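Local coordinates for protein transcriptional regulators (LACI-FAMILY TRANSCRIPTIONAL REGULATORY PROTEIN) (Corynebacterium glutamicum, PDB 3GYB) that probably acts as a LacI-family transcription factor, binding regulatory DNA and carrying a periplasmic-binding-protein-like effector domain that holds a magnesium ion in the crystal, at residues N100-I114 with R133-L147. Sequence-based numbering, arbitrary orientation.
Sequences NDDFRGAEIATKHLI and RRFESFEATMRAHGL
The ring of F103 takes the aliphatic stem of R133 over one face, with R133 CB 4.2 Å from the ring centroid in a CH-pi contact, while E136 OE1 and S137 CB lie at its edge. The F138 ring has T110 OG1 at its edge and M142 CG over one face, offset toward the rim. Long and flexible, R133 can lay methylenes on the F103 phenyl and still turn its guanidinium toward D102, a bend at chi3 (-74°) swinging it round. Edge-on, its NE and NH2 both grip D102 OD2, NE at 3.0 Å, the two planes nearly coplanar. R134, extended from CG to NE, presents its own edge to the other oxygen: NE reaches D102 OD1 at 2.8 Å from above the carboxylate plane, and NH2 joins it from the same face. Four N-H groups thus fix this buried aspartate, probably favouring its charged form. R133 also donates to R88 O, and R134 to S183 O.

Farther along, small residues let the axes of 102-114 and 133-144 approach to 7.9 Å, crossing at -46°. A106 CB packs 3.6 Å from S137 CB, and S137 OG donates in the carbonyl plane, on a lone pair, to F103 O at 2.6 Å. T110 OG1 is satisfied by A106 O, and T110 CG2 lies 3.7 Å from both T141 CG2 and selenomethionine M142 SE. I114 CD1 then meets the H145 ring obliquely, beside the Schellman motif that closes helix 129-144, with G146 at C-prime, where glycine readily takes the positive phi.

Helices 102-115 and 129-144, joined through strand 121-124, pack side by side in the alpha/beta architecture characteristic of periplasmic-binding-protein-like effector domains.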
ATOM      1  N   ASN A 100     -16.652  10.454  -4.354  1.00 15.38           N
ATOM      2  CA  ASN A 100     -17.740   9.549  -4.663  1.00 15.21           C
ATOM      3  C   ASN A 100     -18.829   9.831  -3.638  1.00 14.92           C
ATOM      4  O   ASN A 100     -18.604  10.552  -2.666  1.00 16.90           O
ATOM      5  CB  ASN A 100     -17.270   8.088  -4.576  1.00 15.89           C
ATOM      6  CG  ASN A 100     -17.293   7.538  -3.160  1.00 18.14           C
ATOM      7  OD1 ASN A 100     -16.898   8.209  -2.204  1.00 20.89           O
ATOM      8  ND2 ASN A 100     -17.738   6.298  -3.024  1.00 15.44           N
ATOM      9  N   ASP A 101     -20.016   9.287  -3.871  1.00 15.78           N
ATOM     10  CA  ASP A 101     -21.122   9.475  -2.947  1.00 16.35           C
ATOM     11  C   ASP A 101     -21.004   8.404  -1.862  1.00 14.59           C
ATOM     12  O   ASP A 101     -21.395   7.259  -2.080  1.00 15.34           O
ATOM     13  CB  ASP A 101     -22.447   9.310  -3.688  1.00 16.88           C
ATOM     14  CG  ASP A 101     -23.639   9.666  -2.835  1.00 19.65           C
ATOM     15  OD1 ASP A 101     -23.559   9.517  -1.596  1.00 20.88           O
ATOM     16  OD2 ASP A 101     -24.662  10.083  -3.413  1.00 21.51           O
ATOM     17  N   ASP A 102     -20.465   8.781  -0.705  1.00 14.97           N
ATOM     18  CA  ASP A 102     -20.284   7.847   0.407  1.00 15.92           C
ATOM     19  C   ASP A 102     -21.591   7.311   0.963  1.00 15.86           C
ATOM     20  O   ASP A 102     -21.661   6.167   1.411  1.00 15.55           O
ATOM     21  CB  ASP A 102     -19.498   8.506   1.541  1.00 15.40           C
ATOM     22  CG  ASP A 102     -18.038   8.679   1.206  1.00 17.98           C
ATOM     23  OD1 ASP A 102     -17.396   7.670   0.841  1.00 16.04           O
ATOM     24  OD2 ASP A 102     -17.536   9.817   1.310  1.00 17.63           O
ATOM     25  N   PHE A 103     -22.628   8.142   0.958  1.00 15.35           N
ATOM     26  CA  PHE A 103     -23.916   7.692   1.462  1.00 16.22           C
ATOM     27  C   PHE A 103     -24.430   6.554   0.589  1.00 14.98           C
ATOM     28  O   PHE A 103     -24.886   5.527   1.092  1.00 15.65           O
ATOM     29  CB  PHE A 103     -24.909   8.853   1.475  1.00 17.13           C
ATOM     30  CG  PHE A 103     -24.544   9.944   2.441  1.00 22.22           C
ATOM     31  CD1 PHE A 103     -24.513   9.694   3.809  1.00 22.76           C
ATOM     32  CD2 PHE A 103     -24.218  11.216   1.983  1.00 23.30           C
ATOM     33  CE1 PHE A 103     -24.160  10.694   4.709  1.00 23.45           C
ATOM     34  CE2 PHE A 103     -23.864  12.225   2.878  1.00 25.26           C
ATOM     35  CZ  PHE A 103     -23.836  11.963   4.241  1.00 25.98           C
ATOM     36  N   ARG A 104     -24.334   6.735  -0.724  1.00 14.72           N
ATOM     37  CA  ARG A 104     -24.782   5.721  -1.670  1.00 15.42           C
ATOM     38  C   ARG A 104     -23.923   4.460  -1.569  1.00 14.72           C
ATOM     39  O   ARG A 104     -24.443   3.344  -1.559  1.00 14.52           O
ATOM     40  CB  ARG A 104     -24.728   6.280  -3.095  1.00 16.78           C
ATOM     41  CG  ARG A 104     -25.051   5.274  -4.194  1.00 20.98           C
ATOM     42  CD  ARG A 104     -26.416   4.632  -4.002  1.00 24.70           C
ATOM     43  NE  ARG A 104     -26.723   3.705  -5.087  1.00 27.81           N
ATOM     44  CZ  ARG A 104     -27.623   2.732  -5.010  1.00 29.87           C
ATOM     45  NH1 ARG A 104     -28.314   2.550  -3.893  1.00 31.66           N
ATOM     46  NH2 ARG A 104     -27.827   1.933  -6.051  1.00 31.23           N
ATOM     47  N   GLY A 105     -22.607   4.647  -1.497  1.00 13.97           N
ATOM     48  CA  GLY A 105     -21.704   3.514  -1.402  1.00 13.76           C
ATOM     49  C   GLY A 105     -21.981   2.639  -0.196  1.00 13.60           C
ATOM     50  O   GLY A 105     -22.033   1.409  -0.303  1.00 13.30           O
ATOM     51  N   ALA A 106     -22.165   3.273   0.957  1.00 13.32           N
ATOM     52  CA  ALA A 106     -22.442   2.547   2.190  1.00 13.49           C
ATOM     53  C   ALA A 106     -23.821   1.891   2.116  1.00 14.47           C
ATOM     54  O   ALA A 106     -24.052   0.836   2.701  1.00 14.12           O
ATOM     55  CB  ALA A 106     -22.370   3.493   3.379  1.00 12.93           C
ATOM     56  N   GLU A 107     -24.735   2.520   1.388  1.00 15.17           N
ATOM     57  CA  GLU A 107     -26.077   1.970   1.235  1.00 16.11           C
ATOM     58  C   GLU A 107     -25.986   0.683   0.416  1.00 15.77           C
ATOM     59  O   GLU A 107     -26.615  -0.326   0.745  1.00 16.27           O
ATOM     60  CB  GLU A 107     -26.977   2.981   0.521  1.00 17.63           C
ATOM     61  CG  GLU A 107     -28.371   2.461   0.209  1.00 23.21           C
ATOM     62  CD  GLU A 107     -29.228   3.498  -0.491  1.00 28.08           C
ATOM     63  OE1 GLU A 107     -28.814   3.998  -1.560  1.00 29.31           O
ATOM     64  OE2 GLU A 107     -30.318   3.813   0.029  1.00 30.77           O
ATOM     65  N   ILE A 108     -25.192   0.727  -0.648  1.00 15.24           N
ATOM     66  CA  ILE A 108     -25.010  -0.429  -1.512  1.00 15.14           C
ATOM     67  C   ILE A 108     -24.414  -1.590  -0.726  1.00 13.58           C
ATOM     68  O   ILE A 108     -24.881  -2.721  -0.826  1.00 13.14           O
ATOM     69  CB  ILE A 108     -24.069  -0.103  -2.689  1.00 14.38           C
ATOM     70  CG1 ILE A 108     -24.724   0.935  -3.605  1.00 14.80           C
ATOM     71  CG2 ILE A 108     -23.727  -1.374  -3.456  1.00 14.70           C
ATOM     72  CD1 ILE A 108     -23.855   1.366  -4.774  1.00 17.79           C
ATOM     73  N   ALA A 109     -23.378  -1.299   0.055  1.00 13.14           N
ATOM     74  CA  ALA A 109     -22.711  -2.318   0.849  1.00 12.42           C
ATOM     75  C   ALA A 109     -23.650  -2.964   1.854  1.00 12.59           C
ATOM     76  O   ALA A 109     -23.711  -4.187   1.963  1.00 12.96           O
ATOM     77  CB  ALA A 109     -21.517  -1.711   1.581  1.00 13.40           C
ATOM     78  N   THR A 110     -24.378  -2.132   2.591  1.00 13.22           N
ATOM     79  CA  THR A 110     -25.298  -2.620   3.605  1.00 13.34           C
ATOM     80  C   THR A 110     -26.445  -3.394   2.979  1.00 14.26           C
ATOM     81  O   THR A 110     -26.793  -4.482   3.437  1.00 12.67           O
ATOM     82  CB  THR A 110     -25.848  -1.450   4.434  1.00 13.14           C
ATOM     83  OG1 THR A 110     -24.748  -0.685   4.943  1.00 14.11           O
ATOM     84  CG2 THR A 110     -26.679  -1.957   5.604  1.00 13.20           C
ATOM     85  N   LYS A 111     -27.020  -2.831   1.922  1.00 14.49           N
ATOM     86  CA  LYS A 111     -28.128  -3.473   1.229  1.00 15.03           C
ATOM     87  C   LYS A 111     -27.687  -4.824   0.670  1.00 15.11           C
ATOM     88  O   LYS A 111     -28.462  -5.777   0.661  1.00 16.69           O
ATOM     89  CB  LYS A 111     -28.633  -2.573   0.096  1.00 17.15           C
ATOM     90  CG  LYS A 111     -29.827  -3.141  -0.679  1.00 20.87           C
ATOM     91  CD  LYS A 111     -31.040  -3.325   0.219  1.00 25.15           C
ATOM     92  CE  LYS A 111     -32.251  -3.794  -0.576  1.00 26.49           C
ATOM     93  NZ  LYS A 111     -32.560  -2.875  -1.704  1.00 30.89           N
ATOM     94  N   HIS A 112     -26.439  -4.914   0.214  1.00 13.92           N
ATOM     95  CA  HIS A 112     -25.939  -6.177  -0.327  1.00 15.19           C
ATOM     96  C   HIS A 112     -25.965  -7.252   0.755  1.00 14.81           C
ATOM     97  O   HIS A 112     -26.412  -8.371   0.517  1.00 14.97           O
ATOM     98  CB  HIS A 112     -24.510  -6.012  -0.861  1.00 14.26           C
ATOM     99  CG  HIS A 112     -23.946  -7.255  -1.482  1.00 15.31           C
ATOM    100  ND1 HIS A 112     -24.541  -7.890  -2.551  1.00 15.45           N
ATOM    101  CD2 HIS A 112     -22.830  -7.967  -1.194  1.00 15.68           C
ATOM    102  CE1 HIS A 112     -23.816  -8.939  -2.896  1.00 14.60           C
ATOM    103  NE2 HIS A 112     -22.772  -9.008  -2.089  1.00 16.44           N
ATOM    104  N   LEU A 113     -25.483  -6.909   1.948  1.00 13.81           N
ATOM    105  CA  LEU A 113     -25.472  -7.860   3.052  1.00 14.44           C
ATOM    106  C   LEU A 113     -26.900  -8.242   3.428  1.00 13.56           C
ATOM    107  O   LEU A 113     -27.188  -9.406   3.705  1.00 13.39           O
ATOM    108  CB  LEU A 113     -24.743  -7.261   4.258  1.00 13.77           C
ATOM    109  CG  LEU A 113     -23.251  -7.006   4.023  1.00 13.06           C
ATOM    110  CD1 LEU A 113     -22.622  -6.425   5.292  1.00 12.62           C
ATOM    111  CD2 LEU A 113     -22.565  -8.315   3.642  1.00 13.24           C
ATOM    112  N   ILE A 114     -27.793  -7.259   3.432  1.00 13.40           N
ATOM    113  CA  ILE A 114     -29.196  -7.509   3.751  1.00 14.89           C
ATOM    114  C   ILE A 114     -29.825  -8.415   2.695  1.00 15.65           C
ATOM    115  O   ILE A 114     -30.518  -9.380   3.032  1.00 16.36           O
ATOM    116  CB  ILE A 114     -29.986  -6.188   3.836  1.00 13.64           C
ATOM    117  CG1 ILE A 114     -29.513  -5.392   5.053  1.00 15.34           C
ATOM    118  CG2 ILE A 114     -31.490  -6.466   3.939  1.00 15.01           C
ATOM    119  CD1 ILE A 114     -30.082  -3.990   5.117  1.00 13.45           C
ATOM    120  N   ARG A 133     -19.768   9.648   7.175  1.00 17.05           N
ATOM    121  CA  ARG A 133     -20.829   9.518   6.189  1.00 16.67           C
ATOM    122  C   ARG A 133     -21.207   8.053   5.978  1.00 15.76           C
ATOM    123  O   ARG A 133     -22.388   7.712   5.903  1.00 16.74           O
ATOM    124  CB  ARG A 133     -20.399  10.146   4.859  1.00 17.65           C
ATOM    125  CG  ARG A 133     -20.314  11.673   4.889  1.00 20.60           C
ATOM    126  CD  ARG A 133     -20.145  12.240   3.482  1.00 22.12           C
ATOM    127  NE  ARG A 133     -18.802  12.039   2.942  1.00 24.74           N
ATOM    128  CZ  ARG A 133     -17.755  12.806   3.230  1.00 26.90           C
ATOM    129  NH1 ARG A 133     -17.890  13.835   4.059  1.00 27.03           N
ATOM    130  NH2 ARG A 133     -16.573  12.553   2.679  1.00 26.59           N
ATOM    131  N   ARG A 134     -20.206   7.184   5.886  1.00 15.16           N
ATOM    132  CA  ARG A 134     -20.468   5.766   5.685  1.00 13.57           C
ATOM    133  C   ARG A 134     -21.154   5.152   6.897  1.00 13.75           C
ATOM    134  O   ARG A 134     -21.986   4.257   6.757  1.00 14.88           O
ATOM    135  CB  ARG A 134     -19.161   5.037   5.354  1.00 12.69           C
ATOM    136  CG  ARG A 134     -18.604   5.479   4.006  1.00 11.13           C
ATOM    137  CD  ARG A 134     -17.220   4.929   3.709  1.00 13.18           C
ATOM    138  NE  ARG A 134     -16.621   5.667   2.597  1.00 14.37           N
ATOM    139  CZ  ARG A 134     -15.368   5.517   2.174  1.00 15.50           C
ATOM    140  NH1 ARG A 134     -14.559   4.643   2.763  1.00 16.25           N
ATOM    141  NH2 ARG A 134     -14.918   6.259   1.169  1.00 15.03           N
ATOM    142  N   PHE A 135     -20.815   5.642   8.086  1.00 13.42           N
ATOM    143  CA  PHE A 135     -21.427   5.151   9.315  1.00 14.20           C
ATOM    144  C   PHE A 135     -22.884   5.597   9.363  1.00 16.06           C
ATOM    145  O   PHE A 135     -23.771   4.812   9.691  1.00 14.53           O
ATOM    146  CB  PHE A 135     -20.686   5.696  10.543  1.00 13.22           C
ATOM    147  CG  PHE A 135     -21.509   5.670  11.804  1.00 15.76           C
ATOM    148  CD1 PHE A 135     -21.784   4.468  12.452  1.00 15.84           C
ATOM    149  CD2 PHE A 135     -22.048   6.847  12.314  1.00 15.89           C
ATOM    150  CE1 PHE A 135     -22.589   4.438  13.593  1.00 18.21           C
ATOM    151  CE2 PHE A 135     -22.855   6.829  13.453  1.00 17.18           C
ATOM    152  CZ  PHE A 135     -23.125   5.621  14.092  1.00 18.03           C
ATOM    153  N   GLU A 136     -23.126   6.862   9.039  1.00 16.13           N
ATOM    154  CA  GLU A 136     -24.484   7.392   9.056  1.00 16.70           C
ATOM    155  C   GLU A 136     -25.379   6.666   8.057  1.00 16.59           C
ATOM    156  O   GLU A 136     -26.531   6.344   8.359  1.00 15.71           O
ATOM    157  CB  GLU A 136     -24.461   8.894   8.766  1.00 19.06           C
ATOM    158  CG  GLU A 136     -23.714   9.697   9.816  1.00 25.26           C
ATOM    159  CD  GLU A 136     -23.783  11.191   9.568  1.00 28.72           C
ATOM    160  OE1 GLU A 136     -23.424  11.631   8.452  1.00 31.98           O
ATOM    161  OE2 GLU A 136     -24.190  11.926  10.491  1.00 34.21           O
ATOM    162  N   SER A 137     -24.849   6.397   6.868  1.00 15.70           N
ATOM    163  CA  SER A 137     -25.618   5.694   5.852  1.00 15.25           C
ATOM    164  C   SER A 137     -25.853   4.248   6.285  1.00 14.59           C
ATOM    165  O   SER A 137     -26.924   3.690   6.057  1.00 13.62           O
ATOM    166  CB  SER A 137     -24.888   5.734   4.509  1.00 15.26           C
ATOM    167  OG  SER A 137     -25.618   5.024   3.521  1.00 15.48           O
ATOM    168  N   PHE A 138     -24.848   3.636   6.902  1.00 14.13           N
ATOM    169  CA  PHE A 138     -25.001   2.266   7.382  1.00 12.20           C
ATOM    170  C   PHE A 138     -26.197   2.199   8.333  1.00 13.23           C
ATOM    171  O   PHE A 138     -27.077   1.349   8.188  1.00 13.58           O
ATOM    172  CB  PHE A 138     -23.735   1.814   8.123  1.00 12.50           C
ATOM    173  CG  PHE A 138     -23.929   0.572   8.949  1.00 12.52           C
ATOM    174  CD1 PHE A 138     -24.130  -0.662   8.341  1.00 13.09           C
ATOM    175  CD2 PHE A 138     -23.916   0.639  10.342  1.00 11.65           C
ATOM    176  CE1 PHE A 138     -24.315  -1.815   9.105  1.00 12.44           C
ATOM    177  CE2 PHE A 138     -24.102  -0.510  11.115  1.00 12.71           C
ATOM    178  CZ  PHE A 138     -24.301  -1.739  10.497  1.00 12.28           C
ATOM    179  N   GLU A 139     -26.234   3.108   9.301  1.00 15.13           N
ATOM    180  CA  GLU A 139     -27.324   3.113  10.267  1.00 15.64           C
ATOM    181  C   GLU A 139     -28.667   3.400   9.618  1.00 17.43           C
ATOM    182  O   GLU A 139     -29.659   2.739   9.921  1.00 17.53           O
ATOM    183  CB  GLU A 139     -27.072   4.139  11.379  1.00 16.54           C
ATOM    184  CG  GLU A 139     -25.936   3.783  12.334  1.00 17.32           C
ATOM    185  CD  GLU A 139     -26.192   4.269  13.751  1.00 19.13           C
ATOM    186  OE1 GLU A 139     -26.739   5.381  13.911  1.00 20.70           O
ATOM    187  OE2 GLU A 139     -25.838   3.545  14.710  1.00 17.90           O
ATOM    188  N   ALA A 140     -28.705   4.390   8.732  1.00 18.43           N
ATOM    189  CA  ALA A 140     -29.956   4.748   8.068  1.00 17.81           C
ATOM    190  C   ALA A 140     -30.481   3.602   7.209  1.00 18.87           C
ATOM    191  O   ALA A 140     -31.684   3.341   7.162  1.00 19.08           O
ATOM    192  CB  ALA A 140     -29.761   5.994   7.209  1.00 18.05           C
ATOM    193  N   THR A 141     -29.575   2.917   6.521  1.00 17.08           N
ATOM    194  CA  THR A 141     -29.972   1.805   5.670  1.00 16.37           C
ATOM    195  C   THR A 141     -30.461   0.637   6.515  1.00 16.57           C
ATOM    196  O   THR A 141     -31.438  -0.020   6.152  1.00 18.20           O
ATOM    197  CB  THR A 141     -28.808   1.351   4.783  1.00 15.22           C
ATOM    198  OG1 THR A 141     -28.395   2.449   3.961  1.00 16.42           O
ATOM    199  CG2 THR A 141     -29.228   0.182   3.895  1.00 15.75           C
HETATM  200  N   MSE A 142     -29.780   0.362   7.626  1.00 16.34           N
HETATM  201  CA  MSE A 142     -30.211  -0.728   8.493  1.00 16.77           C
HETATM  202  C   MSE A 142     -31.621  -0.439   9.022  1.00 17.18           C
HETATM  203  O   MSE A 142     -32.496  -1.289   8.945  1.00 17.92           O
HETATM  204  CB  MSE A 142     -29.243  -0.903   9.675  1.00 17.20           C
HETATM  205  CG  MSE A 142     -27.905  -1.534   9.302  1.00 16.82           C
HETATM  206 SE   MSE A 142     -28.004  -3.399   8.773  1.00 22.77          SE
HETATM  207  CE  MSE A 142     -28.327  -4.201  10.506  1.00 20.08           C
ATOM    208  N   ARG A 143     -31.836   0.770   9.537  1.00 17.26           N
ATOM    209  CA  ARG A 143     -33.153   1.140  10.061  1.00 16.84           C
ATOM    210  C   ARG A 143     -34.225   1.213   8.980  1.00 17.99           C
ATOM    211  O   ARG A 143     -35.398   0.954   9.241  1.00 18.15           O
ATOM    212  CB  ARG A 143     -33.074   2.472  10.807  1.00 18.15           C
ATOM    213  CG  ARG A 143     -32.220   2.401  12.058  1.00 17.82           C
ATOM    214  CD  ARG A 143     -32.495   3.560  12.999  1.00 22.34           C
ATOM    215  NE  ARG A 143     -31.726   3.409  14.231  1.00 22.88           N
ATOM    216  CZ  ARG A 143     -30.466   3.802  14.382  1.00 23.65           C
ATOM    217  NH1 ARG A 143     -29.826   4.384  13.379  1.00 25.40           N
ATOM    218  NH2 ARG A 143     -29.840   3.588  15.531  1.00 22.72           N
ATOM    219  N   ALA A 144     -33.830   1.571   7.766  1.00 17.19           N
ATOM    220  CA  ALA A 144     -34.796   1.645   6.677  1.00 18.22           C
ATOM    221  C   ALA A 144     -35.363   0.252   6.425  1.00 17.99           C
ATOM    222  O   ALA A 144     -36.526   0.100   6.053  1.00 18.39           O
ATOM    223  CB  ALA A 144     -34.131   2.168   5.414  1.00 17.78           C
ATOM    224  N   HIS A 145     -34.526  -0.761   6.640  1.00 17.84           N
ATOM    225  CA  HIS A 145     -34.908  -2.151   6.436  1.00 17.32           C
ATOM    226  C   HIS A 145     -35.367  -2.866   7.703  1.00 18.47           C
ATOM    227  O   HIS A 145     -35.457  -4.098   7.731  1.00 19.02           O
ATOM    228  CB  HIS A 145     -33.746  -2.902   5.785  1.00 18.09           C
ATOM    229  CG  HIS A 145     -33.467  -2.462   4.382  1.00 20.55           C
ATOM    230  ND1 HIS A 145     -34.242  -2.856   3.313  1.00 22.84           N
ATOM    231  CD2 HIS A 145     -32.535  -1.618   3.880  1.00 20.10           C
ATOM    232  CE1 HIS A 145     -33.799  -2.275   2.212  1.00 22.62           C
ATOM    233  NE2 HIS A 145     -32.763  -1.518   2.529  1.00 24.03           N
ATOM    234  N   GLY A 146     -35.654  -2.085   8.744  1.00 17.88           N
ATOM    235  CA  GLY A 146     -36.138  -2.634  10.003  1.00 18.49           C
ATOM    236  C   GLY A 146     -35.135  -3.378  10.861  1.00 18.25           C
ATOM    237  O   GLY A 146     -35.515  -4.190  11.709  1.00 19.03           O
ATOM    238  N   LEU A 147     -33.854  -3.097  10.652  1.00 16.93           N
ATOM    239  CA  LEU A 147     -32.800  -3.753  11.412  1.00 16.42           C
ATOM    240  C   LEU A 147     -32.095  -2.753  12.313  1.00 16.51           C
ATOM    241  O   LEU A 147     -31.952  -1.576  11.967  1.00 16.73           O
ATOM    242  CB  LEU A 147     -31.782  -4.392  10.458  1.00 15.78           C
ATOM    243  CG  LEU A 147     -32.333  -5.456   9.505  1.00 16.05           C
ATOM    244  CD1 LEU A 147     -31.239  -5.913   8.550  1.00 15.95           C
ATOM    245  CD2 LEU A 147     -32.872  -6.631  10.309  1.00 16.80           C
TER